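O-succinylhomoserine sulfhydrylase (Mycobacterium tuberculosis, PDB 3NDN) probably catalyses the pyridoxal-phosphate-dependent formation of L-homocysteine from O-succinyl-L-homoserine and hydrogen sulfide in methionine biosynthesis, as a homotetramer. Local coordinates at residues D121-A126 with V146-V151. Numbering follows the deposited sequence.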
loop_
_atom_site.group_PDB
_atom_site.type_symbol
_atom_site.label_atom_id
_atom_site.label_comp_id
_atom_site.label_asym_id
_atom_site.label_seq_id
_atom_site.Cartn_x
_atom_site.Cartn_y
_atom_site.Cartn_z
ATOM N N ASP A 121 11.127 27.994 -31.055
ATOM C CA ASP A 121 11.372 26.689 -31.674
ATOM C C ASP A 121 10.145 26.192 -32.437
ATOM O O ASP A 121 9.053 26.726 -32.265
ATOM C CB ASP A 121 11.814 25.668 -30.621
ATOM C CG ASP A 121 13.199 25.970 -30.060
ATOM O OD1 ASP A 121 14.093 26.402 -30.828
ATOM O OD2 ASP A 121 13.398 25.767 -28.847
ATOM N N ARG A 122 10.331 25.170 -33.275
ATOM C CA ARG A 122 9.316 24.735 -34.255
ATOM C C ARG A 122 8.959 23.241 -34.114
ATOM O O ARG A 122 9.857 22.397 -34.069
ATOM C CB ARG A 122 9.837 25.015 -35.672
ATOM C CG ARG A 122 8.873 24.699 -36.829
ATOM C CD ARG A 122 9.401 25.271 -38.170
ATOM N NE ARG A 122 8.344 25.358 -39.185
ATOM C CZ ARG A 122 8.052 24.396 -40.054
ATOM N NH1 ARG A 122 8.752 23.267 -40.061
ATOM N NH2 ARG A 122 7.067 24.568 -40.929
ATOM N N LEU A 123 7.654 22.945 -34.075
ATOM C CA LEU A 123 7.121 21.568 -33.978
ATOM C C LEU A 123 6.250 21.222 -35.189
ATOM O O LEU A 123 5.427 22.035 -35.603
ATOM C CB LEU A 123 6.291 21.407 -32.673
ATOM C CG LEU A 123 5.312 20.229 -32.481
ATOM C CD1 LEU A 123 6.041 18.889 -32.448
ATOM C CD2 LEU A 123 4.443 20.376 -31.222
ATOM N N VAL A 124 6.446 20.029 -35.759
ATOM C CA VAL A 124 5.520 19.488 -36.767
ATOM C C VAL A 124 4.805 18.241 -36.212
ATOM O O VAL A 124 5.450 17.251 -35.865
ATOM C CB VAL A 124 6.238 19.172 -38.107
ATOM C CG1 VAL A 124 5.275 18.552 -39.114
ATOM C CG2 VAL A 124 6.864 20.446 -38.692
ATOM N N ALA A 125 3.477 18.285 -36.148
ATOM C CA ALA A 125 2.716 17.200 -35.509
ATOM C C ALA A 125 1.616 16.679 -36.410
ATOM O O ALA A 125 1.074 17.440 -37.201
ATOM C CB ALA A 125 2.114 17.695 -34.194
ATOM N N ALA A 126 1.286 15.389 -36.295
ATOM C CA ALA A 126 0.080 14.829 -36.935
ATOM C C ALA A 126 -1.166 15.382 -36.236
ATOM O O ALA A 126 -1.117 15.713 -35.049
ATOM C CB ALA A 126 0.088 13.307 -36.876
ATOM N N VAL A 146 5.970 28.598 -28.783
ATOM C CA VAL A 146 6.307 27.536 -29.735
ATOM C C VAL A 146 5.509 27.669 -31.050
ATOM O O VAL A 146 4.311 27.982 -31.019
ATOM C CB VAL A 146 6.092 26.131 -29.081
ATOM C CG1 VAL A 146 6.241 25.007 -30.103
ATOM C CG2 VAL A 146 7.056 25.941 -27.910
ATOM N N GLN A 147 6.181 27.466 -32.191
ATOM C CA GLN A 147 5.506 27.405 -33.499
ATOM C C GLN A 147 5.113 25.959 -33.831
ATOM O O GLN A 147 5.987 25.095 -33.980
ATOM C CB GLN A 147 6.408 27.931 -34.637
ATOM C CG GLN A 147 7.156 29.252 -34.394
ATOM C CD GLN A 147 8.007 29.671 -35.608
ATOM O OE1 GLN A 147 9.226 29.858 -35.504
ATOM N NE2 GLN A 147 7.364 29.787 -36.765
ATOM N N THR A 148 3.812 25.707 -33.977
ATOM C CA THR A 148 3.290 24.372 -34.285
ATOM C C THR A 148 2.581 24.347 -35.644
ATOM O O THR A 148 1.716 25.185 -35.915
ATOM C CB THR A 148 2.318 23.881 -33.170
ATOM O OG1 THR A 148 3.003 23.881 -31.905
ATOM C CG2 THR A 148 1.779 22.487 -33.464
ATOM N N VAL A 149 2.981 23.388 -36.487
ATOM C CA VAL A 149 2.352 23.116 -37.774
ATOM C C VAL A 149 1.776 21.695 -37.811
ATOM O O VAL A 149 2.483 20.727 -37.509
ATOM C CB VAL A 149 3.370 23.292 -38.937
ATOM C CG1 VAL A 149 2.706 23.061 -40.283
ATOM C CG2 VAL A 149 4.015 24.684 -38.886
ATOM N N PHE A 150 0.507 21.567 -38.209
ATOM C CA PHE A 150 -0.165 20.259 -38.269
ATOM C C PHE A 150 -0.205 19.708 -39.698
ATOM O O PHE A 150 -0.288 20.473 -40.654
ATOM C CB PHE A 150 -1.589 20.341 -37.693
ATOM C CG PHE A 150 -1.638 20.429 -36.181
ATOM C CD1 PHE A 150 -1.392 19.298 -35.397
ATOM C CD2 PHE A 150 -1.960 21.624 -35.544
ATOM C CE1 PHE A 150 -1.437 19.361 -34.001
ATOM C CE2 PHE A 150 -2.009 21.699 -34.131
ATOM C CZ PHE A 150 -1.750 20.555 -33.363
ATOM N N VAL A 151 -0.096 18.383 -39.822
ATOM C CA VAL A 151 -0.242 17.670 -41.098
ATOM C C VAL A 151 -1.178 16.479 -40.938
ATOM O O VAL A 151 -1.408 16.010 -39.814
ATOM C CB VAL A 151 1.118 17.140 -41.650
ATOM C CG1 VAL A 151 2.085 18.285 -41.938
ATOM C CG2 VAL A 151 1.745 16.112 -40.693
#
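With CG trans to the carbonyl carbon (chi1 -75°), Phe-150 leans its ring toward strand 122-126: CE1 comes 3.9 Å from CB of Ala-125, and the ring edge meets O of Ala-126, 3.6 Å from CD1 and close to the ring plane. That oxygen is buried and has no hydrogen-bond partner; the ring edge packs beside it rather than ahead of its C=O bond. CG2 of Thr-148 packs on one face of the same ring, displaced toward its rim, while Phe-134 of helix 131-143 stacks with the ring. Arg-122 starts with CG opposite its own N (chi1 -177°) and runs extended to NE, which brings NH2 obliquely to within 3.7 Å of CG2 of Val-149; NH1, bonded outside the two strands to Thr-167 OG1 and Ala-162 O, helps fix the guanidinium. Leu-123 and Thr-148 lie alongside each other and point the same way, CD2 3.9 Å from OG1, whose hydrogen bond goes to Cys-137 O in helix 131-143. Between the backbones, five hydrogen bonds pass back and forth, from Gln-147 N to Asp-121 O at one end to the more bent Val-151 N to Ala-125 O (154°) at the other; the shortest, Leu-123 N to Gln-147 O, measures 2.7 Å. CA-H...O contacts accompany them. Leu-123, Ala-125, Thr-148 and Phe-150 occupy the face toward helix 131-143; on the other, Val-124 and Val-151 meet Trp-159 and Ala-162 of helix 156-162. Strand 122-126 also bonds to strand 169-173 on its other side; 147-151 is outermost within the chain. The two parallel strands and intervening helix 131-143 form a beta-alpha-beta unit at one border of the seven-stranded mixed sheet characteristic of the large domain of fold-type I pyridoxal-phosphate enzymes.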